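Side-chain contacts in uncharacterized protein (Bacteroides vulgatus, PDB 4Q88), which is of unknown function but belongs to glycoside hydrolase family 88 and probably acts as a hydrolase: residues Q25-Q28 and S29-P33; Q34-F38 and W39-V43; I65-A68 and D69-W73. One frame throughout, in Å; residues are numbered along the deposited sequence. Where two conformers were deposited one is given.

In the fold
The three contacts lie at helix ends on one side of a largely helical chain, consistent with the (alpha/alpha)6 barrel of glycoside hydrolase family 88. Contact 1 closes helix 13-30. Contact 2 starts helix 39-55, and contact 3 ends helix 58-70. The centres of contacts 2 and 3 are about 10 Å apart. The two are tied by probable hydrogen bonds from N71 ND2 to V35 O at 2.8 Å and from W67 NE1 to R36 O at 3.2 Å. The centre of contact 1 is about 13 Å from that of contact 2 and about 16 Å from that of contact 3. P33 leads from contact 1 to contact 2 and packs on D66 and W67.

Contact 1. Residues Q25-Q28 and S29-P33; sequences QRYQ and SMHKP
The C-terminal end of helix 13-30 is where the rings of Y27 and H31 stack, one helical turn apart. H31 is the first residue to leave helical geometry. The pair forms an offset stack, with planes 24° apart and centroids of the Y27 and H31 rings separated by 4.5 Å. H31 CD2 does the closest touching, 3.5 Å from Y27 CE1 and over one face of the phenol ring, toward its rim. Y27 CG is anti to the backbone N and beside the carbonyl carbon (chi1 -176°), which brings one ring face against H31 CD2. The backbone joins in. H31 N donates to Y27 O at 3.0 Å, and that same oxygen lies in the imidazole plane, 3.2 Å from H31 CD2. One residue earlier, M30 N donates to R26 O at 3.1 Å. In the conformers given for two residues with alternates, S29 OG also donates to R26 O, and SE of selenomethionine M30 rests over one face of the R26 guanidinium. These two side-chain details are less certain. Water 1 donates to K32 O and has a weak link to Y27 OH. Y27 also packs on N341 and I344 of helix 341-358 and meets the ring of Y44 in helix 39-55. H31 O accepts a hydrogen bond from Y63 OH of helix 58-70.

Contact 2. Residues Q34-F38 and W39-V43; sequences QVRSF and WDNAV
F38 and W39 bring their rings together through two different first torsions. In F38, CG stands opposite the backbone N (chi1 -163°). In W39, CG sits between the backbone N and the carbonyl carbon (chi1 75°), and the indole turns its CD1 edge toward the phenyl face. This is the N-terminal start of helix 39-55, with F38 at the N-cap position. The rings form a T-shaped stack, with planes 67° apart. Centroids of the F38 ring and the five-membered ring of W39 are 4.7 Å apart. The touching atoms are W39 CD1 and F38 CE2, at 3.5 Å.

The backbone opens the helix in the usual way, with A42 N donating to F38 O at 3.0 Å. N41 adds a side-chain bond back to the incoming loop. Its ND2 donates to R36 O at 2.9 Å, and the acceptor lies in the amide plane. The other amide atom, N41 OD1, is bonded to N341 ND2, which leaves both ends of the amide fixed. V35 CG2 packs against N41 ND2 at 3.4 Å, so a methyl group flanks the bonded nitrogen.

R36 extends its chain from CG to NE and sets one face of its guanidinium over F38 CD2. Its NH1 forms a salt bridge with E90. W39 meets the ring of F342, and F38 that of W100, so both partners of the T-shaped pair have further aromatic neighbours. Water 2 joins R36 to D40: it accepts from R36 NE and donates to D40 OD1 at 2.7 Å.

Contact 3. Residues I65-A68 and D69-W73; sequences IDWA and DYNQW
A68 and W73 meet where a Schellman motif ends helix 58-70. W73 N donates to A68 O at 2.9 Å, Q72 N donates to D69 O, and Q72 has positive phi. From CB of W73, CG departs opposite the carbonyl carbon (chi1 -54°), and the indole folds back over the helix end. CG and CD1 pass near A68 O, CD1 at 3.7 Å. NE1 donates to D69 OD1 at 3.0 Å, on the anti side of the carboxylate. The six-membered ring, out to CZ3 and CH2 at the tip, lies flat over A68 CB. This CH-pi contact is nearly central, with CB 3.5 Å from the centroid of the W73 six-membered ring and 3° off its normal. Replacing W73 with an alanine is likely to cost D69 OD1 its indole donor and the A68 methyl the ring face it packs on. N71 donates twice to W67 O, from N and from ND2, and the two donors come from opposite faces of the carbonyl plane. ND2 also sits over one face of the W67 indole, 3.3 Å from CD1, and bonds to V35 O. Water 3 donates to both D66 OD1 and D69 OD2, which probably eases the closeness of two like charges. D66 OD1 also accepts from Q62 NE2. W67 stacks on H45 of helix 39-55, and W73 meets the ring of Y107 in helix 103-113.

Contact 1. Residues Q25-Q28 and S29-P33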
loop_
_atom_site.group_PDB
_atom_site.type_symbol
_atom_site.label_atom_id
_atom_site.label_comp_id
_atom_site.label_asym_id
_atom_site.label_seq_id
_atom_site.Cartn_x
_atom_site.Cartn_y
_atom_site.Cartn_z
ATOM N N GLN A 25 19.627 -2.773 -0.454
ATOM C CA GLN A 25 20.890 -2.616 0.274
ATOM C C GLN A 25 21.245 -1.178 0.513
ATOM O O GLN A 25 21.700 -0.848 1.596
ATOM C CB GLN A 25 22.017 -3.355 -0.402
ATOM C CG GLN A 25 21.809 -4.829 -0.171
ATOM C CD GLN A 25 22.700 -5.711 -0.992
ATOM O OE1 GLN A 25 23.696 -5.261 -1.566
ATOM N NE2 GLN A 25 22.341 -6.996 -1.057
ATOM N N ARG A 26 20.989 -0.327 -0.460
ATOM C CA ARG A 26 21.218 1.115 -0.284
ATOM C C ARG A 26 20.402 1.618 0.876
ATOM O O ARG A 26 20.922 2.298 1.772
ATOM C CB ARG A 26 20.876 1.881 -1.549
ATOM C CG ARG A 26 21.167 3.390 -1.466
ATOM C CD ARG A 26 20.319 4.187 -2.429
ATOM N NE ARG A 26 20.096 5.570 -2.000
ATOM C CZ ARG A 26 19.005 6.026 -1.361
ATOM N NH1 ARG A 26 17.968 5.212 -1.017
ATOM N NH2 ARG A 26 18.950 7.332 -1.049
ATOM N N TYR A 27 19.111 1.272 0.902
ATOM C CA TYR A 27 18.251 1.782 1.969
ATOM C C TYR A 27 18.704 1.285 3.362
ATOM O O TYR A 27 18.849 2.079 4.299
ATOM C CB TYR A 27 16.770 1.416 1.698
ATOM C CG TYR A 27 15.893 2.005 2.728
ATOM C CD1 TYR A 27 15.456 3.313 2.611
ATOM C CD2 TYR A 27 15.529 1.289 3.842
ATOM C CE1 TYR A 27 14.686 3.891 3.591
ATOM C CE2 TYR A 27 14.759 1.854 4.830
ATOM C CZ TYR A 27 14.330 3.153 4.687
ATOM O OH TYR A 27 13.551 3.732 5.654
ATOM N N GLN A 28 18.972 -0.023 3.490
ATOM C CA GLN A 28 19.335 -0.582 4.787
ATOM C C GLN A 28 20.728 -0.148 5.244
ATOM O O GLN A 28 20.963 -0.029 6.448
ATOM C CB GLN A 28 19.208 -2.114 4.798
ATOM C CG GLN A 28 17.766 -2.561 4.586
ATOM C CD GLN A 28 17.528 -4.042 4.745
ATOM O OE1 GLN A 28 18.422 -4.807 5.100
ATOM N NE2 GLN A 28 16.284 -4.450 4.530
ATOM N N SER A 29 21.634 0.126 4.302
ATOM C CA SER A 29 22.980 0.567 4.680
ATOM C C SER A 29 22.925 2.004 5.171
ATOM O O SER A 29 23.688 2.388 6.044
ATOM C CB SER A 29 23.970 0.440 3.507
ATOM O OG SER A 29 23.690 1.385 2.488
HETATM N N MSE A 30 22.003 2.790 4.620
HETATM C CA MSE A 30 21.878 4.208 4.946
HETATM C C MSE A 30 21.038 4.496 6.160
HETATM O O MSE A 30 21.226 5.513 6.800
HETATM C CB MSE A 30 21.214 4.976 3.807
HETATM C CG MSE A 30 22.180 5.383 2.700
HETATM SE SE MSE A 30 21.136 6.312 1.306
HETATM C CE MSE A 30 20.502 7.894 2.306
ATOM N N HIS A 31 20.094 3.619 6.493
ATOM C CA HIS A 31 19.136 3.880 7.553
ATOM C C HIS A 31 19.114 2.756 8.583
ATOM O O HIS A 31 18.900 1.601 8.245
ATOM C CB HIS A 31 17.722 4.026 6.934
ATOM C CG HIS A 31 17.627 5.110 5.914
ATOM N ND1 HIS A 31 17.390 6.423 6.254
ATOM C CD2 HIS A 31 17.791 5.095 4.569
ATOM C CE1 HIS A 31 17.383 7.167 5.161
ATOM N NE2 HIS A 31 17.623 6.384 4.126
ATOM N N LYS A 32 19.305 3.108 9.852
ATOM C CA LYS A 32 19.227 2.135 10.922
ATOM C C LYS A 32 17.791 1.684 11.090
ATOM O O LYS A 32 16.878 2.465 10.873
ATOM C CB LYS A 32 19.749 2.738 12.234
ATOM C CG LYS A 32 18.835 3.795 12.837
ATOM C CD LYS A 32 19.468 4.430 14.072
ATOM C CE LYS A 32 18.593 5.541 14.622
ATOM N NZ LYS A 32 18.716 5.575 16.104
ATOM N N PRO A 33 17.590 0.428 11.499
ATOM C CA PRO A 33 16.217 -0.047 11.658
ATOM C C PRO A 33 15.496 0.468 12.878
ATOM O O PRO A 33 14.278 0.337 12.950
ATOM C CB PRO A 33 16.363 -1.562 11.727
ATOM C CG PRO A 33 17.776 -1.815 12.116
ATOM C CD PRO A 33 18.575 -0.668 11.597
HETATM O O HOH W 1 14.668 2.269 8.538
#

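Contact 2. Residues Q34-F38 and W39-V43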
loop_
_atom_site.group_PDB
_atom_site.type_symbol
_atom_site.label_atom_id
_atom_site.label_comp_id
_atom_site.label_asym_id
_atom_site.label_seq_id
_atom_site.Cartn_x
_atom_site.Cartn_y
_atom_site.Cartn_z
ATOM N N GLN A 34 16.238 1.062 13.824
ATOM C CA GLN A 34 15.671 1.565 15.070
ATOM C C GLN A 34 15.045 2.944 14.876
ATOM O O GLN A 34 15.545 3.967 15.338
ATOM C CB GLN A 34 16.747 1.597 16.183
ATOM C CG GLN A 34 17.241 0.233 16.586
ATOM C CD GLN A 34 18.326 -0.328 15.677
ATOM O OE1 GLN A 34 18.922 0.379 14.919
ATOM N NE2 GLN A 34 18.552 -1.612 15.748
ATOM N N VAL A 35 13.885 2.928 14.226
ATOM C CA VAL A 35 13.033 4.069 14.030
ATOM C C VAL A 35 11.571 3.648 14.318
ATOM O O VAL A 35 11.212 2.449 14.405
ATOM C CB VAL A 35 13.164 4.636 12.611
ATOM C CG1 VAL A 35 14.511 5.355 12.442
ATOM C CG2 VAL A 35 12.933 3.539 11.563
ATOM N N ARG A 36 10.727 4.646 14.491
ATOM C CA ARG A 36 9.384 4.419 14.981
ATOM C C ARG A 36 8.526 3.547 14.007
ATOM O O ARG A 36 8.837 3.456 12.819
ATOM C CB ARG A 36 8.682 5.756 15.218
ATOM C CG ARG A 36 8.470 6.619 14.014
ATOM C CD ARG A 36 7.673 7.877 14.360
ATOM N NE ARG A 36 7.531 8.702 13.204
ATOM C CZ ARG A 36 6.823 9.836 13.136
ATOM N NH1 ARG A 36 6.127 10.282 14.153
ATOM N NH2 ARG A 36 6.802 10.509 12.010
ATOM N N SER A 37 7.459 2.957 14.538
ATOM C CA SER A 37 6.650 1.998 13.794
ATOM C C SER A 37 5.514 2.695 13.021
ATOM O O SER A 37 4.585 2.043 12.648
ATOM C CB SER A 37 6.075 0.918 14.714
ATOM O OG SER A 37 5.384 1.483 15.825
ATOM N N PHE A 38 5.603 4.003 12.798
ATOM C CA PHE A 38 4.593 4.775 12.090
ATOM C C PHE A 38 4.521 4.418 10.627
ATOM O O PHE A 38 5.422 3.759 10.122
ATOM C CB PHE A 38 4.966 6.242 12.227
ATOM C CG PHE A 38 3.850 7.234 11.920
ATOM C CD1 PHE A 38 2.571 7.085 12.425
ATOM C CD2 PHE A 38 4.159 8.402 11.276
ATOM C CE1 PHE A 38 1.591 8.056 12.232
ATOM C CE2 PHE A 38 3.191 9.370 11.050
ATOM C CZ PHE A 38 1.906 9.207 11.548
ATOM N N TRP A 39 3.459 4.844 9.934
ATOM C CA TRP A 39 3.119 4.270 8.609
ATOM C C TRP A 39 4.241 4.292 7.551
ATOM O O TRP A 39 4.363 3.375 6.766
ATOM C CB TRP A 39 1.865 4.953 8.024
ATOM C CG TRP A 39 2.177 6.327 7.521
ATOM C CD1 TRP A 39 2.195 7.483 8.242
ATOM C CD2 TRP A 39 2.555 6.677 6.195
ATOM N NE1 TRP A 39 2.576 8.549 7.443
ATOM C CE2 TRP A 39 2.785 8.074 6.175
ATOM C CE3 TRP A 39 2.664 5.963 5.007
ATOM C CZ2 TRP A 39 3.181 8.739 5.012
ATOM C CZ3 TRP A 39 3.071 6.622 3.868
ATOM C CH2 TRP A 39 3.282 7.996 3.869
ATOM N N ASP A 40 5.003 5.375 7.492
ATOM C CA ASP A 40 5.969 5.516 6.412
ATOM C C ASP A 40 7.081 4.474 6.522
ATOM O O ASP A 40 7.409 3.798 5.524
ATOM C CB ASP A 40 6.479 6.966 6.301
ATOM C CG ASP A 40 7.125 7.493 7.578
ATOM O OD1 ASP A 40 6.881 7.029 8.728
ATOM O OD2 ASP A 40 7.927 8.416 7.394
ATOM N N ASN A 41 7.627 4.286 7.731
ATOM C CA ASN A 41 8.540 3.174 7.955
ATOM C C ASN A 41 7.865 1.827 7.794
ATOM O O ASN A 41 8.426 0.895 7.208
ATOM C CB ASN A 41 9.159 3.275 9.347
ATOM C CG ASN A 41 10.028 4.502 9.499
ATOM O OD1 ASN A 41 10.760 4.867 8.582
ATOM N ND2 ASN A 41 10.035 5.085 10.688
ATOM N N ALA A 42 6.635 1.717 8.300
ATOM C CA ALA A 42 5.946 0.463 8.252
ATOM C C ALA A 42 5.644 0.020 6.815
ATOM O O ALA A 42 5.671 -1.164 6.530
ATOM C CB ALA A 42 4.632 0.523 9.043
ATOM N N VAL A 43 5.351 0.970 5.925
ATOM C CA VAL A 43 5.131 0.611 4.490
ATOM C C VAL A 43 6.462 0.099 3.879
ATOM O O VAL A 43 6.461 -0.858 3.152
ATOM C CB VAL A 43 4.539 1.773 3.680
ATOM C CG1 VAL A 43 4.554 1.473 2.163
ATOM C CG2 VAL A 43 3.117 1.996 4.156
HETATM O O HOH W 2 8.447 8.143 10.570
#

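Contact 3. Residues I65-A68 and D69-W73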
loop_
_atom_site.group_PDB
_atom_site.type_symbol
_atom_site.label_atom_id
_atom_site.label_comp_id
_atom_site.label_asym_id
_atom_site.label_seq_id
_atom_site.Cartn_x
_atom_site.Cartn_y
_atom_site.Cartn_z
ATOM N N ILE A 65 13.124 -7.573 11.865
ATOM C CA ILE A 65 13.038 -8.057 13.239
ATOM C C ILE A 65 13.607 -6.993 14.171
ATOM O O ILE A 65 13.034 -6.707 15.209
ATOM C CB ILE A 65 13.811 -9.386 13.428
ATOM C CG1 ILE A 65 13.112 -10.518 12.679
ATOM C CG2 ILE A 65 14.005 -9.718 14.915
ATOM C CD1 ILE A 65 13.945 -11.770 12.496
ATOM N N ASP A 66 14.711 -6.378 13.778
ATOM C CA ASP A 66 15.366 -5.367 14.631
ATOM C C ASP A 66 14.449 -4.165 14.776
ATOM O O ASP A 66 14.379 -3.536 15.834
ATOM C CB ASP A 66 16.722 -4.942 14.038
ATOM C CG ASP A 66 17.804 -5.988 14.193
ATOM O OD1 ASP A 66 17.562 -7.045 14.828
ATOM O OD2 ASP A 66 18.879 -5.794 13.560
ATOM N N TRP A 67 13.740 -3.814 13.705
ATOM C CA TRP A 67 12.744 -2.725 13.816
ATOM C C TRP A 67 11.570 -3.084 14.702
ATOM O O TRP A 67 11.164 -2.265 15.532
ATOM C CB TRP A 67 12.241 -2.348 12.425
ATOM C CG TRP A 67 11.074 -1.407 12.320
ATOM C CD1 TRP A 67 11.093 -0.052 12.465
ATOM C CD2 TRP A 67 9.765 -1.750 11.880
ATOM N NE1 TRP A 67 9.860 0.486 12.156
ATOM C CE2 TRP A 67 9.013 -0.543 11.808
ATOM C CE3 TRP A 67 9.136 -2.957 11.563
ATOM C CZ2 TRP A 67 7.671 -0.525 11.398
ATOM C CZ3 TRP A 67 7.809 -2.934 11.162
ATOM C CH2 TRP A 67 7.086 -1.719 11.101
ATOM N N ALA A 68 11.045 -4.310 14.571
ATOM C CA ALA A 68 9.945 -4.724 15.405
ATOM C C ALA A 68 10.349 -4.785 16.893
ATOM O O ALA A 68 9.596 -4.369 17.760
ATOM C CB ALA A 68 9.402 -6.047 14.968
ATOM N N ASP A 69 11.517 -5.352 17.149
ATOM C CA ASP A 69 12.084 -5.427 18.527
ATOM C C ASP A 69 12.200 -4.011 19.148
ATOM O O ASP A 69 11.742 -3.784 20.259
ATOM C CB ASP A 69 13.472 -6.113 18.470
ATOM C CG ASP A 69 13.403 -7.614 18.483
ATOM O OD1 ASP A 69 12.372 -8.188 18.930
ATOM O OD2 ASP A 69 14.412 -8.254 18.055
ATOM N N TYR A 70 12.785 -3.068 18.412
ATOM C CA TYR A 70 12.942 -1.686 18.836
ATOM C C TYR A 70 11.592 -1.045 19.214
ATOM O O TYR A 70 11.479 -0.276 20.178
ATOM C CB TYR A 70 13.622 -0.845 17.738
ATOM C CG TYR A 70 13.687 0.627 18.083
ATOM C CD1 TYR A 70 14.476 1.073 19.135
ATOM C CD2 TYR A 70 12.946 1.562 17.386
ATOM C CE1 TYR A 70 14.528 2.427 19.455
ATOM C CE2 TYR A 70 12.987 2.909 17.697
ATOM C CZ TYR A 70 13.784 3.328 18.733
ATOM O OH TYR A 70 13.808 4.667 19.018
ATOM N N ASN A 71 10.552 -1.346 18.439
ATOM C CA ASN A 71 9.194 -0.837 18.722
ATOM C C ASN A 71 8.369 -1.703 19.671
ATOM O O ASN A 71 7.171 -1.458 19.908
ATOM C CB ASN A 71 8.475 -0.564 17.375
ATOM C CG ASN A 71 9.099 0.582 16.628
ATOM O OD1 ASN A 71 8.980 1.730 17.041
ATOM N ND2 ASN A 71 9.808 0.282 15.531
ATOM N N GLN A 72 9.021 -2.711 20.245
ATOM C CA GLN A 72 8.390 -3.617 21.197
ATOM C C GLN A 72 7.159 -4.287 20.639
ATOM O O GLN A 72 6.214 -4.595 21.370
ATOM C CB GLN A 72 8.049 -2.895 22.502
ATOM C CG GLN A 72 9.212 -2.143 23.100
ATOM C CD GLN A 72 8.832 -1.552 24.444
ATOM O OE1 GLN A 72 7.939 -0.708 24.546
ATOM N NE2 GLN A 72 9.467 -2.034 25.476
ATOM N N TRP A 73 7.158 -4.508 19.322
ATOM C CA TRP A 73 6.032 -5.137 18.667
ATOM C C TRP A 73 4.719 -4.408 18.918
ATOM O O TRP A 73 3.652 -5.023 19.043
ATOM C CB TRP A 73 5.954 -6.629 19.056
ATOM C CG TRP A 73 7.228 -7.310 18.798
ATOM C CD1 TRP A 73 8.337 -7.338 19.637
ATOM C CD2 TRP A 73 7.596 -8.052 17.622
ATOM N NE1 TRP A 73 9.378 -7.990 19.010
ATOM C CE2 TRP A 73 8.938 -8.492 17.806
ATOM C CE3 TRP A 73 6.910 -8.418 16.431
ATOM C CZ2 TRP A 73 9.618 -9.270 16.851
ATOM C CZ3 TRP A 73 7.590 -9.193 15.484
ATOM C CH2 TRP A 73 8.918 -9.625 15.699
HETATM O O HOH W 3 16.782 -7.406 17.326
#